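Local atomic coordinates of 3-oxoadipate enol-lactonase (Burkholderia xenovorans, PDB entry 2XUA), a protein that probably opens the ring of 3-oxoadipate enol-lactone by hydrolysis, a step in the bacterial breakdown of catechol-type aromatic compounds. Residues G36-M41 and R57-G62; G71-E76 and A187-A192; E145-L150 and D176-T181; L210-T215 and K256-F261; V238-S243 and D252-T257. All blocks are in the same frame, centred on the assembly; numbering follows the deposited sequence.

Overall arrangement
Contacts 1, 4 and 5 reach the alpha/beta hydrolase sheet; contact 2 joins the start of helix 75-88 to helix 183-195, and contact 3 lies between helices near the bound ligand. Contact 1 is buried and polar, with a carboxylate and a guanidinium gripping loop backbone. Contacts 4 and 5, whose centres are 6 Å apart, share helix 251-263 and pack it through apolar side chains on the neighbouring strands 209-214 and 236-240; contact 5 is the less buried. Contact 2 mixes one backbone bond with a CH-pi contact and is partly buried, and Asn189 ties it to Arg61 of contact 1. Contact 3, buried and apolar, borders the laevulinic acid pocket and, like contact 1, touches the second subunit.

Contact 1 of 5, residues G36-M41 and R57-G62; sequences GTDLSM and RYDTRG
Asp59 and Arg57 each take hold of the backbone of Leu39, one at its N-H and the other at its carbonyl, and so tie the loop after strand 28-32 to the end of the neighbouring parallel strand 54-58 and the turn that follows it, in the alpha/beta hydrolase sheet. Leu39 N donates to Asp59 OD1 at 2.8 Å, meeting that oxygen nearly along its C-O axis although the N-H itself is bent to 140°. The second bond, Arg57 NH1 to Leu39 O at 3.2 Å, is straighter; the oxygen lies at the edge of the guanidinium, in its plane, while NH1 stands above the carbonyl plane. Arg57 gets there by a bend at chi3 (-79°), and its NH2 pairs with Asp19 and with Asp176 of the second subunit, so the group also serves the dimer interface.

Asp38 shapes the first loop from within. Its OD1 accepts from Ser40 N, closing an Asx turn, and from Ser40 OG at 2.6 Å, the hydroxyl using the syn lone pair and the amide coming from above the carboxylate plane. Asp38 OD2 and Asp59 OD2 are 4.6 Å apart, a proximity that would probably raise the proton affinity of one of them; Asp59 OD2 accepts from His65 N.

Outside this polar centre, the Leu39 side chain crosses both Arg57 and Asp59 at about a right angle. Its CB and CG rest on Arg57 CB, and CD1 lies 3.4 Å from Asp59 OD1. Farther along, a water bridges the loops, donating to Thr37 O at 2.9 Å and accepting from Thr60 N at 3.1 Å.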
# COMPACT_ATOMS: atom_id res chain seq x y z
N GLY B 36 12.73 -1.42 4.26
CA GLY B 36 11.89 -2.40 3.57
C GLY B 36 10.39 -2.10 3.71
O GLY B 36 9.58 -2.97 3.43
N THR B 37 10.02 -0.87 4.12
CA THR B 37 8.58 -0.50 4.15
C THR B 37 8.38 0.72 3.26
O THR B 37 9.33 1.33 2.82
CB THR B 37 8.07 -0.18 5.57
OG1 THR B 37 8.74 1.00 6.03
CG2 THR B 37 8.40 -1.33 6.54
N ASP B 38 7.13 1.08 3.03
CA ASP B 38 6.86 2.36 2.41
C ASP B 38 5.88 3.10 3.29
O ASP B 38 5.56 2.65 4.38
CB ASP B 38 6.37 2.19 0.98
CG ASP B 38 4.96 1.67 0.86
OD1 ASP B 38 4.33 1.38 1.87
OD2 ASP B 38 4.45 1.56 -0.29
N LEU B 39 5.38 4.25 2.81
CA LEU B 39 4.61 5.09 3.69
C LEU B 39 3.25 4.55 4.12
O LEU B 39 2.62 5.14 5.01
CB LEU B 39 4.56 6.52 3.15
CG LEU B 39 3.66 7.15 2.07
CD1 LEU B 39 4.35 7.75 0.94
CD2 LEU B 39 2.29 6.55 1.71
N SER B 40 2.79 3.44 3.50
CA SER B 40 1.56 2.75 3.93
C SER B 40 1.69 2.17 5.32
O SER B 40 0.67 1.88 6.00
CB SER B 40 1.15 1.65 2.91
OG SER B 40 2.07 0.52 2.91
N MSE B 41 2.93 1.96 5.77
CA MSE B 41 3.10 1.34 7.12
C MSE B 41 2.53 2.20 8.24
O MSE B 41 2.19 1.68 9.28
CB MSE B 41 4.57 1.01 7.40
CG MSE B 41 5.41 2.28 7.54
SE MSE B 41 6.95 1.85 8.61
CE MSE B 41 6.15 1.70 10.38
N ARG B 57 4.13 12.16 5.36
CA ARG B 57 4.80 10.86 5.20
C ARG B 57 5.59 10.87 3.91
O ARG B 57 5.26 11.63 2.97
CB ARG B 57 3.76 9.74 5.09
CG ARG B 57 3.10 9.45 6.42
CD ARG B 57 2.04 8.34 6.16
NE ARG B 57 0.83 8.92 5.57
CZ ARG B 57 -0.12 8.24 4.90
NH1 ARG B 57 -0.00 6.95 4.66
NH2 ARG B 57 -1.24 8.84 4.48
N TYR B 58 6.59 9.99 3.80
CA TYR B 58 7.36 9.95 2.58
C TYR B 58 7.98 8.56 2.45
O TYR B 58 8.08 7.82 3.42
CB TYR B 58 8.43 11.09 2.59
CG TYR B 58 9.56 10.85 3.55
CD1 TYR B 58 10.81 10.39 3.09
CD2 TYR B 58 9.41 11.11 4.90
CE1 TYR B 58 11.87 10.12 4.01
CE2 TYR B 58 10.45 10.86 5.81
CZ TYR B 58 11.65 10.34 5.35
OH TYR B 58 12.66 10.12 6.25
N ASP B 59 8.35 8.22 1.23
CA ASP B 59 9.12 7.01 0.97
C ASP B 59 10.59 7.38 1.06
O ASP B 59 11.11 8.19 0.27
CB ASP B 59 8.76 6.41 -0.38
CG ASP B 59 7.39 5.70 -0.35
OD1 ASP B 59 6.88 5.49 0.73
OD2 ASP B 59 6.82 5.32 -1.39
N THR B 60 11.27 6.76 2.01
CA THR B 60 12.72 6.97 2.17
C THR B 60 13.42 6.66 0.84
O THR B 60 12.97 5.82 0.07
CB THR B 60 13.23 6.03 3.28
OG1 THR B 60 12.53 6.32 4.51
CG2 THR B 60 14.78 6.19 3.53
N ARG B 61 14.53 7.31 0.53
CA ARG B 61 15.24 6.96 -0.71
C ARG B 61 15.49 5.44 -0.77
O ARG B 61 15.68 4.78 0.25
CB ARG B 61 16.61 7.70 -0.80
CG ARG B 61 17.48 7.50 0.40
CD ARG B 61 18.95 7.96 -0.02
NE ARG B 61 18.98 9.42 -0.23
CZ ARG B 61 19.87 10.09 -0.97
NH1 ARG B 61 20.86 9.44 -1.59
NH2 ARG B 61 19.80 11.42 -1.04
N GLY B 62 15.45 4.91 -1.96
CA GLY B 62 15.60 3.48 -2.20
C GLY B 62 14.34 2.67 -1.96
O GLY B 62 14.39 1.46 -2.11
O HOH W 1 10.50 3.94 3.13

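Contact 2 of 5, residues G71-E76 and A187-A192; sequences GPYTIE and ASNCEA
Tyr73 lies along helix 183-195 and meets it from its backbone to its ring. Its N-H donates to Ser188 O at 3.2 Å, a carbonyl that also takes the helical bond from Ala192 N; the two donors reach the oxygen from opposite faces of its plane. Going outward, Tyr73 CB packs against Ala192 CB at 4.0 Å. CG lies beside the backbone N (chi1 -56°), which brings the ring across Ser188, whose CB sits over the ring centre, 3.4 Å from the centroid and 2° off the normal, a nearly ideal CH-pi contact. CD2 and CE2 turn their edge to the Asn189 amide, with CE2 3.4 Å from ND2 and the two planes 73° apart. At the tip, OH bonds to Pro69 O, while Asn189 ND2 bonds to Arg61 O. Asn189 OD1 is buried here without a polar partner.

The residues before and after the tyrosine also meet the helix. Gly71 CA comes to 3.1 Å from Ser188 OG, which bonds to Glu184 O, and Pro72, after a cis peptide bond, rests its CB on Glu191. Beyond Tyr73, a water accepts from Ile75 N and donates to Ala192 O at 2.8 Å.

The contact thus sets the loop leading into helix 75-88, with Thr74 at the N-cap position, against helix 183-195. Arg61 makes a cation-pi contact with Tyr73, and helix 132-145 covers Ser188 through Arg143.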
# COMPACT_ATOMS: atom_id res chain seq x y z
N GLY B 71 24.03 4.08 -4.30
CA GLY B 71 24.53 3.88 -2.95
C GLY B 71 26.04 3.67 -2.89
O GLY B 71 26.68 3.64 -3.94
N PRO B 72 26.62 3.52 -1.67
CA PRO B 72 25.93 3.38 -0.38
C PRO B 72 25.20 4.66 -0.00
O PRO B 72 25.49 5.70 -0.58
CB PRO B 72 27.08 3.20 0.60
CG PRO B 72 28.18 4.03 0.03
CD PRO B 72 28.06 3.77 -1.48
N TYR B 73 24.26 4.61 0.95
CA TYR B 73 23.63 5.84 1.44
C TYR B 73 24.22 6.14 2.78
O TYR B 73 24.88 5.28 3.41
CB TYR B 73 22.09 5.75 1.56
CG TYR B 73 21.38 5.36 0.30
CD1 TYR B 73 21.90 5.66 -0.94
CD2 TYR B 73 20.14 4.74 0.36
CE1 TYR B 73 21.23 5.29 -2.10
CE2 TYR B 73 19.47 4.40 -0.76
CZ TYR B 73 20.00 4.67 -2.01
OH TYR B 73 19.32 4.29 -3.13
N THR B 74 24.00 7.34 3.24
CA THR B 74 24.52 7.70 4.53
C THR B 74 23.41 8.30 5.35
O THR B 74 22.42 8.78 4.78
CB THR B 74 25.66 8.74 4.40
OG1 THR B 74 25.13 9.98 3.90
CG2 THR B 74 26.76 8.22 3.42
N ILE B 75 23.60 8.29 6.67
CA ILE B 75 22.68 8.94 7.63
C ILE B 75 22.52 10.46 7.34
O ILE B 75 21.42 11.04 7.58
CB ILE B 75 23.05 8.62 9.10
CG1 ILE B 75 21.96 9.04 10.10
CG2 ILE B 75 24.44 9.31 9.52
CD1 ILE B 75 20.58 8.37 9.87
N GLU B 76 23.59 11.08 6.79
CA GLU B 76 23.53 12.48 6.32
C GLU B 76 22.67 12.64 5.08
O GLU B 76 22.05 13.71 4.89
CB GLU B 76 24.92 13.10 6.01
CG GLU B 76 25.81 13.25 7.21
CD GLU B 76 26.44 11.95 7.70
OE1 GLU B 76 26.71 11.08 6.86
OE2 GLU B 76 26.63 11.79 8.92
N ALA B 187 19.78 -2.54 0.04
CA ALA B 187 21.19 -2.72 0.45
C ALA B 187 21.89 -1.37 0.77
O ALA B 187 22.65 -1.27 1.75
CB ALA B 187 21.93 -3.48 -0.66
N SER B 188 21.66 -0.32 0.00
CA SER B 188 22.36 0.93 0.32
C SER B 188 21.96 1.50 1.67
O SER B 188 22.75 2.18 2.32
CB SER B 188 22.18 1.99 -0.76
OG SER B 188 22.72 1.50 -1.97
N ASN B 189 20.71 1.26 2.06
CA ASN B 189 20.20 1.68 3.38
C ASN B 189 20.78 0.78 4.44
O ASN B 189 21.11 1.24 5.54
CB ASN B 189 18.66 1.69 3.37
CG ASN B 189 18.10 2.94 2.70
OD1 ASN B 189 18.28 4.02 3.22
ND2 ASN B 189 17.47 2.82 1.55
N CYS B 190 20.96 -0.50 4.13
CA CYS B 190 21.68 -1.35 5.08
C CYS B 190 23.02 -0.72 5.46
O CYS B 190 23.37 -0.62 6.64
CB CYS B 190 21.94 -2.72 4.47
SG CYS B 190 20.45 -3.74 4.28
N GLU B 191 23.75 -0.30 4.42
CA GLU B 191 25.03 0.37 4.57
C GLU B 191 24.91 1.63 5.40
O GLU B 191 25.65 1.79 6.41
CB GLU B 191 25.65 0.60 3.18
CG GLU B 191 26.15 -0.72 2.62
CD GLU B 191 26.40 -0.76 1.09
OE1 GLU B 191 25.80 0.01 0.30
OE2 GLU B 191 27.16 -1.66 0.68
N ALA B 192 23.92 2.48 5.08
CA ALA B 192 23.71 3.65 5.92
C ALA B 192 23.52 3.40 7.40
O ALA B 192 24.06 4.15 8.24
CB ALA B 192 22.55 4.56 5.38
O HOH W 2 25.59 6.40 7.83

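Contact 3 of 5, residues E145-L150 and D176-T181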
# COMPACT_ATOMS: atom_id res chain seq x y z
N GLU B 145 20.75 -11.95 -4.49
CA GLU B 145 19.69 -12.98 -4.44
C GLU B 145 18.28 -12.37 -4.50
O GLU B 145 17.31 -13.07 -4.81
CB GLU B 145 19.82 -13.84 -3.17
CG GLU B 145 20.98 -14.78 -3.15
CD GLU B 145 20.95 -15.66 -1.92
OE1 GLU B 145 22.02 -15.89 -1.33
OE2 GLU B 145 19.86 -16.09 -1.50
N GLY B 146 18.17 -11.06 -4.25
CA GLY B 146 16.88 -10.38 -4.38
C GLY B 146 16.05 -10.50 -3.11
O GLY B 146 16.48 -11.10 -2.13
N MSE B 147 14.86 -9.93 -3.13
CA MSE B 147 14.19 -9.57 -1.91
C MSE B 147 13.27 -10.66 -1.40
O MSE B 147 12.88 -10.64 -0.24
CB MSE B 147 13.45 -8.26 -2.11
CG MSE B 147 14.35 -7.13 -2.51
SE MSE B 147 15.44 -6.70 -1.04
CE MSE B 147 14.12 -6.02 0.17
N HIS B 148 12.89 -11.59 -2.27
CA HIS B 148 12.05 -12.71 -1.84
C HIS B 148 12.74 -13.57 -0.81
O HIS B 148 12.16 -13.95 0.22
CB HIS B 148 11.59 -13.53 -3.06
CG HIS B 148 10.33 -13.00 -3.69
ND1 HIS B 148 10.33 -12.08 -4.72
CD2 HIS B 148 9.02 -13.23 -3.39
CE1 HIS B 148 9.08 -11.78 -5.04
NE2 HIS B 148 8.27 -12.46 -4.25
N ALA B 149 14.02 -13.84 -1.07
CA ALA B 149 14.89 -14.56 -0.14
C ALA B 149 14.99 -13.93 1.26
O ALA B 149 14.91 -14.61 2.34
CB ALA B 149 16.31 -14.73 -0.81
N LEU B 150 15.14 -12.60 1.26
CA LEU B 150 15.28 -11.83 2.47
C LEU B 150 14.00 -11.78 3.27
O LEU B 150 14.03 -11.80 4.50
CB LEU B 150 15.64 -10.42 2.12
CG LEU B 150 17.05 -9.99 2.39
CD1 LEU B 150 17.80 -10.26 1.12
CD2 LEU B 150 16.93 -8.54 2.55
N ASP B 176 4.25 -7.53 0.48
CA ASP B 176 4.27 -7.10 -0.94
C ASP B 176 5.16 -5.89 -1.07
O ASP B 176 5.90 -5.77 -2.05
CB ASP B 176 2.86 -6.80 -1.49
CG ASP B 176 2.81 -6.70 -3.03
OD1 ASP B 176 3.39 -7.58 -3.69
OD2 ASP B 176 2.19 -5.74 -3.58
N VAL B 177 5.10 -4.99 -0.11
CA VAL B 177 5.93 -3.77 -0.19
C VAL B 177 7.40 -4.14 -0.01
O VAL B 177 8.30 -3.68 -0.77
CB VAL B 177 5.52 -2.79 0.92
CG1 VAL B 177 6.53 -1.63 1.05
CG2 VAL B 177 4.06 -2.27 0.62
N PHE B 178 7.65 -5.02 0.96
CA PHE B 178 9.04 -5.44 1.22
C PHE B 178 9.64 -6.08 -0.05
O PHE B 178 10.66 -5.63 -0.56
CB PHE B 178 9.06 -6.40 2.41
CG PHE B 178 10.43 -6.82 2.80
CD1 PHE B 178 11.11 -6.13 3.78
CD2 PHE B 178 11.07 -7.87 2.13
CE1 PHE B 178 12.41 -6.54 4.17
CE2 PHE B 178 12.40 -8.25 2.48
CZ PHE B 178 13.05 -7.57 3.48
N VAL B 179 8.95 -7.05 -0.65
CA VAL B 179 9.56 -7.79 -1.74
C VAL B 179 9.69 -6.99 -3.02
O VAL B 179 10.44 -7.41 -3.88
CB VAL B 179 8.95 -9.22 -2.01
CG1 VAL B 179 8.96 -10.02 -0.75
CG2 VAL B 179 7.52 -9.12 -2.58
N HIS B 180 8.98 -5.86 -3.14
CA HIS B 180 9.10 -5.03 -4.30
C HIS B 180 9.98 -3.82 -4.06
O HIS B 180 10.13 -2.97 -4.95
CB HIS B 180 7.72 -4.66 -4.83
CG HIS B 180 7.10 -5.83 -5.55
ND1 HIS B 180 7.37 -6.08 -6.88
CD2 HIS B 180 6.37 -6.87 -5.10
CE1 HIS B 180 6.78 -7.22 -7.22
NE2 HIS B 180 6.18 -7.72 -6.15
N THR B 181 10.64 -3.79 -2.89
CA THR B 181 11.64 -2.72 -2.62
C THR B 181 12.82 -2.91 -3.56
O THR B 181 13.30 -4.04 -3.72
CB THR B 181 12.08 -2.75 -1.15
OG1 THR B 181 10.91 -2.48 -0.36
CG2 THR B 181 13.07 -1.61 -0.81
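Met147 and Phe178, and His148 and Val179, meet in two CH-pi contacts where helix 147-154 packs on the C-terminal end of helix 168-179. In the first, the methyl CE of Met147, a selenomethionine, lies over one face of the Phe178 ring, 4.0 Å from the centroid and shifted toward the rim, with CE2 its closest ring atom at 3.6 Å. In the second the roles are exchanged between the segments: Val179 CB sits almost centrally over the imidazole of His148, 4.0 Å from its centroid and 10° off the normal, and CG2 reaches NE2 at 3.8 Å.

A further apolar contact is at the ring edge. Leu150 CB comes to Phe178 CE2 at 3.9 Å in the plane of the ring, where Met147 O also lies, so the phenyl group is held on a face and along an edge by one turn of helix. Phe178 extends this far because its CG points opposite to the backbone N (chi1 -177°).

Contacts with the backbone come from Met147, whose chain bends at chi2 and chi3 and lies against the carbonyls at the helix end. CB lies 3.6 Å from Val179 O, CG 3.5 Å from Thr181 O, and CE also approaches Phe178 O. No hydrogen bond crosses between the segments; inside 176-181, Thr181 OG1 donates to Val177 O.

Phe178 touches the bound laevulinic acid, so this packing forms part of the pocket wall. Helix 132-145, through Ala142, and helix 183-195, through Tyr186, pack on Met147 and Leu150; Asp176 forms salt bridges to Arg17 and Arg57 of the second subunit and His180 a hydrogen bond to its Asp19.

Contact 4 of 5, residues L210-T215 and K256-F261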
# COMPACT_ATOMS: atom_id res chain seq x y z
N LEU B 210 10.31 10.89 23.28
CA LEU B 210 9.63 9.67 23.71
C LEU B 210 10.36 8.49 23.05
O LEU B 210 10.64 8.51 21.85
CB LEU B 210 8.16 9.68 23.27
CG LEU B 210 7.43 8.34 23.23
CD1 LEU B 210 7.21 7.84 24.71
CD2 LEU B 210 6.08 8.43 22.50
N VAL B 211 10.66 7.46 23.80
CA VAL B 211 11.26 6.28 23.17
C VAL B 211 10.25 5.15 23.32
O VAL B 211 9.83 4.91 24.41
CB VAL B 211 12.62 5.87 23.77
CG1 VAL B 211 13.14 4.52 23.11
CG2 VAL B 211 13.64 6.95 23.61
N ILE B 212 9.83 4.52 22.22
CA ILE B 212 8.92 3.39 22.25
C ILE B 212 9.76 2.18 21.82
O ILE B 212 10.50 2.26 20.83
CB ILE B 212 7.69 3.57 21.29
CG1 ILE B 212 6.68 4.55 21.87
CG2 ILE B 212 6.95 2.28 21.09
CD1 ILE B 212 5.59 4.94 20.89
N SER B 213 9.65 1.09 22.55
CA SER B 213 10.37 -0.14 22.22
C SER B 213 9.36 -1.34 22.34
O SER B 213 8.34 -1.23 23.05
CB SER B 213 11.59 -0.35 23.11
OG SER B 213 12.60 0.62 22.90
N GLY B 214 9.62 -2.44 21.65
CA GLY B 214 8.73 -3.61 21.68
C GLY B 214 9.40 -4.69 22.54
O GLY B 214 10.60 -4.99 22.39
N THR B 215 8.68 -5.27 23.47
CA THR B 215 9.40 -6.20 24.36
C THR B 215 9.96 -7.40 23.60
O THR B 215 10.98 -7.94 23.99
CB THR B 215 8.61 -6.63 25.66
OG1 THR B 215 8.55 -8.07 25.83
CG2 THR B 215 7.32 -6.01 25.76
N LYS B 256 -2.11 6.04 20.63
CA LYS B 256 -2.39 6.74 21.86
C LYS B 256 -1.13 7.29 22.50
O LYS B 256 -1.09 8.47 22.90
CB LYS B 256 -3.14 5.79 22.83
CG LYS B 256 -3.53 6.37 24.19
CD LYS B 256 -4.75 7.33 24.09
CE LYS B 256 -5.16 8.04 25.43
NZ LYS B 256 -5.00 7.14 26.61
N THR B 257 -0.10 6.44 22.62
CA THR B 257 1.12 6.87 23.26
C THR B 257 1.74 8.07 22.55
O THR B 257 2.11 9.04 23.19
CB THR B 257 2.15 5.72 23.31
OG1 THR B 257 1.53 4.56 23.93
CG2 THR B 257 3.35 6.15 24.12
N VAL B 258 1.86 7.97 21.23
CA VAL B 258 2.47 9.00 20.42
C VAL B 258 1.58 10.26 20.46
O VAL B 258 2.11 11.34 20.65
CB VAL B 258 2.76 8.51 19.00
CG1 VAL B 258 3.35 9.60 18.18
CG2 VAL B 258 3.87 7.41 19.09
N VAL B 259 0.25 10.10 20.40
CA VAL B 259 -0.62 11.29 20.41
C VAL B 259 -0.54 12.02 21.76
O VAL B 259 -0.38 13.25 21.78
CB VAL B 259 -2.02 11.01 19.89
CG1 VAL B 259 -2.99 12.28 20.05
CG2 VAL B 259 -1.97 10.60 18.39
N ASP B 260 -0.61 11.30 22.89
CA ASP B 260 -0.65 11.95 24.20
C ASP B 260 0.68 12.65 24.44
O ASP B 260 0.71 13.80 24.92
CB ASP B 260 -0.95 10.96 25.35
CG ASP B 260 -2.33 10.30 25.23
OD1 ASP B 260 -3.24 10.72 24.47
OD2 ASP B 260 -2.50 9.30 25.94
N PHE B 261 1.79 12.00 24.06
CA PHE B 261 3.12 12.59 24.20
C PHE B 261 3.27 13.85 23.36
O PHE B 261 3.82 14.84 23.81
CB PHE B 261 4.27 11.60 23.86
CG PHE B 261 5.61 12.25 23.73
CD1 PHE B 261 6.31 12.71 24.86
CD2 PHE B 261 6.17 12.46 22.48
CE1 PHE B 261 7.57 13.37 24.72
CE2 PHE B 261 7.42 13.12 22.34
CZ PHE B 261 8.11 13.56 23.46
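Leu210 fits against Phe261 with its CB over the centre of the ring, 3.5 Å from the centroid and 11° off the normal, so the flat face of the phenyl group forms the floor on which the strand residue rests. The two side chains slide past each other in opposite directions: Leu210 runs from the ring back toward the helix, and its CD2 fills the hollow between Phe261 CB, Thr257 CG2 and Val258 CG2, at 3.9 Å from the first two. Leu210 N lies above the ring plane just beyond the rim, 3.5 Å from Phe261 CZ.

One step along the strand face, Ile212 makes the second bump. Its CG1 stands beside the backbone N (chi1 -75°) and the chain beyond is extended, carrying CD1 out to the helix. There CD1 meets Val258 CG2 at 3.5 Å, the two side chains crossing at about a right angle, and Thr257 CG2 tip to tip at 4.1 Å. The Thr257 methyl therefore faces the ends of both Leu210 and Ile212.

Strand 210-214 and helix 256-261 run almost exactly antiparallel, at 176°, with axes 10.1 Å apart. This is the layering of an alpha/beta hydrolase, with helix 251-263 lying along one face of the sheet; strand 209-214 is bonded there between strands 117-123 and 236-240. No hydrogen bond joins the two segments. Their attachment is almost wholly apolar, so it rests on close fit and the exclusion of water, while the long, weak Lys256-Asp260 ion pair stays within the helix.

Contact 5 of 5, residues V238-S243 and D252-T257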
# COMPACT_ATOMS: atom_id res chain seq x y z
N VAL B 238 8.64 4.02 26.84
CA VAL B 238 7.39 3.24 26.89
C VAL B 238 7.60 1.94 26.09
O VAL B 238 8.11 1.95 24.97
CB VAL B 238 6.14 3.99 26.26
CG1 VAL B 238 4.94 3.10 26.23
CG2 VAL B 238 5.75 5.23 27.06
N GLU B 239 7.19 0.83 26.66
CA GLU B 239 7.45 -0.45 26.08
C GLU B 239 6.11 -1.09 25.78
O GLU B 239 5.22 -1.13 26.62
CB GLU B 239 8.32 -1.33 27.03
CG GLU B 239 8.66 -2.66 26.46
CD GLU B 239 9.64 -3.44 27.34
OE1 GLU B 239 10.59 -2.82 27.83
OE2 GLU B 239 9.44 -4.64 27.54
N LEU B 240 5.94 -1.54 24.54
CA LEU B 240 4.71 -2.13 24.11
C LEU B 240 4.88 -3.62 23.91
O LEU B 240 5.96 -4.07 23.54
CB LEU B 240 4.30 -1.50 22.77
CG LEU B 240 4.04 -0.00 22.75
CD1 LEU B 240 3.75 0.38 21.26
CD2 LEU B 240 2.84 0.36 23.66
N ASP B 241 3.82 -4.37 24.16
CA ASP B 241 3.79 -5.82 23.93
C ASP B 241 3.76 -6.19 22.45
O ASP B 241 2.77 -6.72 21.94
CB ASP B 241 2.61 -6.46 24.66
CG ASP B 241 2.71 -8.02 24.69
OD1 ASP B 241 3.70 -8.63 24.23
OD2 ASP B 241 1.78 -8.61 25.20
N ALA B 242 4.89 -5.96 21.79
CA ALA B 242 4.98 -6.14 20.36
C ALA B 242 6.42 -6.46 20.01
O ALA B 242 7.32 -6.42 20.85
CB ALA B 242 4.48 -4.87 19.63
N SER B 243 6.63 -6.84 18.77
CA SER B 243 7.97 -7.01 18.22
C SER B 243 8.33 -5.68 17.53
O SER B 243 8.01 -4.60 18.04
CB SER B 243 7.97 -8.21 17.27
OG SER B 243 9.27 -8.40 16.71
N ASP B 252 -3.30 0.49 18.31
CA ASP B 252 -4.06 1.36 19.15
C ASP B 252 -3.26 1.99 20.29
O ASP B 252 -3.37 3.20 20.52
CB ASP B 252 -5.36 0.69 19.61
CG ASP B 252 -6.32 1.72 20.22
OD1 ASP B 252 -6.20 1.96 21.43
OD2 ASP B 252 -7.12 2.33 19.48
N ALA B 253 -2.43 1.19 20.97
CA ALA B 253 -1.63 1.68 22.08
C ALA B 253 -0.54 2.56 21.58
O ALA B 253 -0.20 3.56 22.23
CB ALA B 253 -1.04 0.52 22.86
N PHE B 254 0.04 2.19 20.42
CA PHE B 254 1.12 2.99 19.82
C PHE B 254 0.60 4.41 19.48
O PHE B 254 1.25 5.42 19.84
CB PHE B 254 1.61 2.29 18.57
CG PHE B 254 2.75 3.00 17.88
CD1 PHE B 254 4.07 2.54 17.98
CD2 PHE B 254 2.49 4.16 17.15
CE1 PHE B 254 5.16 3.22 17.31
CE2 PHE B 254 3.57 4.84 16.47
CZ PHE B 254 4.89 4.37 16.55
N THR B 255 -0.52 4.46 18.77
CA THR B 255 -1.17 5.70 18.42
C THR B 255 -1.45 6.60 19.63
O THR B 255 -1.03 7.76 19.67
CB THR B 255 -2.43 5.48 17.55
OG1 THR B 255 -2.06 4.76 16.35
CG2 THR B 255 -2.98 6.82 17.14
N LYS B 256 -2.11 6.04 20.63
CA LYS B 256 -2.39 6.74 21.86
C LYS B 256 -1.13 7.29 22.50
O LYS B 256 -1.09 8.47 22.90
CB LYS B 256 -3.14 5.79 22.83
CG LYS B 256 -3.53 6.37 24.19
CD LYS B 256 -4.75 7.33 24.09
CE LYS B 256 -5.16 8.04 25.43
NZ LYS B 256 -5.00 7.14 26.61
N THR B 257 -0.10 6.44 22.62
CA THR B 257 1.12 6.87 23.26
C THR B 257 1.74 8.07 22.55
O THR B 257 2.11 9.04 23.19
CB THR B 257 2.15 5.72 23.31
OG1 THR B 257 1.53 4.56 23.93
CG2 THR B 257 3.35 6.15 24.12
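The Phe254 ring meets Leu240 at its edge: CD1 of the leucine lies near the ring plane, 3.9 Å from both CB and CD1 of Phe254, and the two side chains cross at about a right angle. With CG opposite the backbone N (chi1 -178°), the ring extends beside Leu240 toward Ile212 of the next strand, and it packs against Trp42, Gln45, Ser246 and Asn247 as well.

Leu240 works as a fork. CG stands beside its backbone N (chi1 -61°), which sends both methyl groups at the helix; CD1 takes the phenylalanine while CD2 rests on the Ala253 methyl, CB, at 4.0 Å, one turn before Thr257.

At the other end of the strand, Val238 and Thr257 reach toward each other tip to tip. Thr257 CG2 lies within 4.1 Å of CB and both methyl groups of the valine, closest to CG2 at 3.9 Å. Its hydroxyl is used within the helix: OG1 donates to Ala253 O at 2.6 Å, and Thr257 N reaches the same oxygen from the opposite face of its plane. A polar group close to the apolar interface is thereby satisfied without any bond across it.

The strand and helix segments run antiparallel at 164°, their axes 9.8 Å apart. Strand 236-240, outermost in the sheet, is followed by a loop and the short helix 246-249, then by helix 251-263 returning along the sheet, the C-terminal beta-alpha unit of the alpha/beta hydrolase fold.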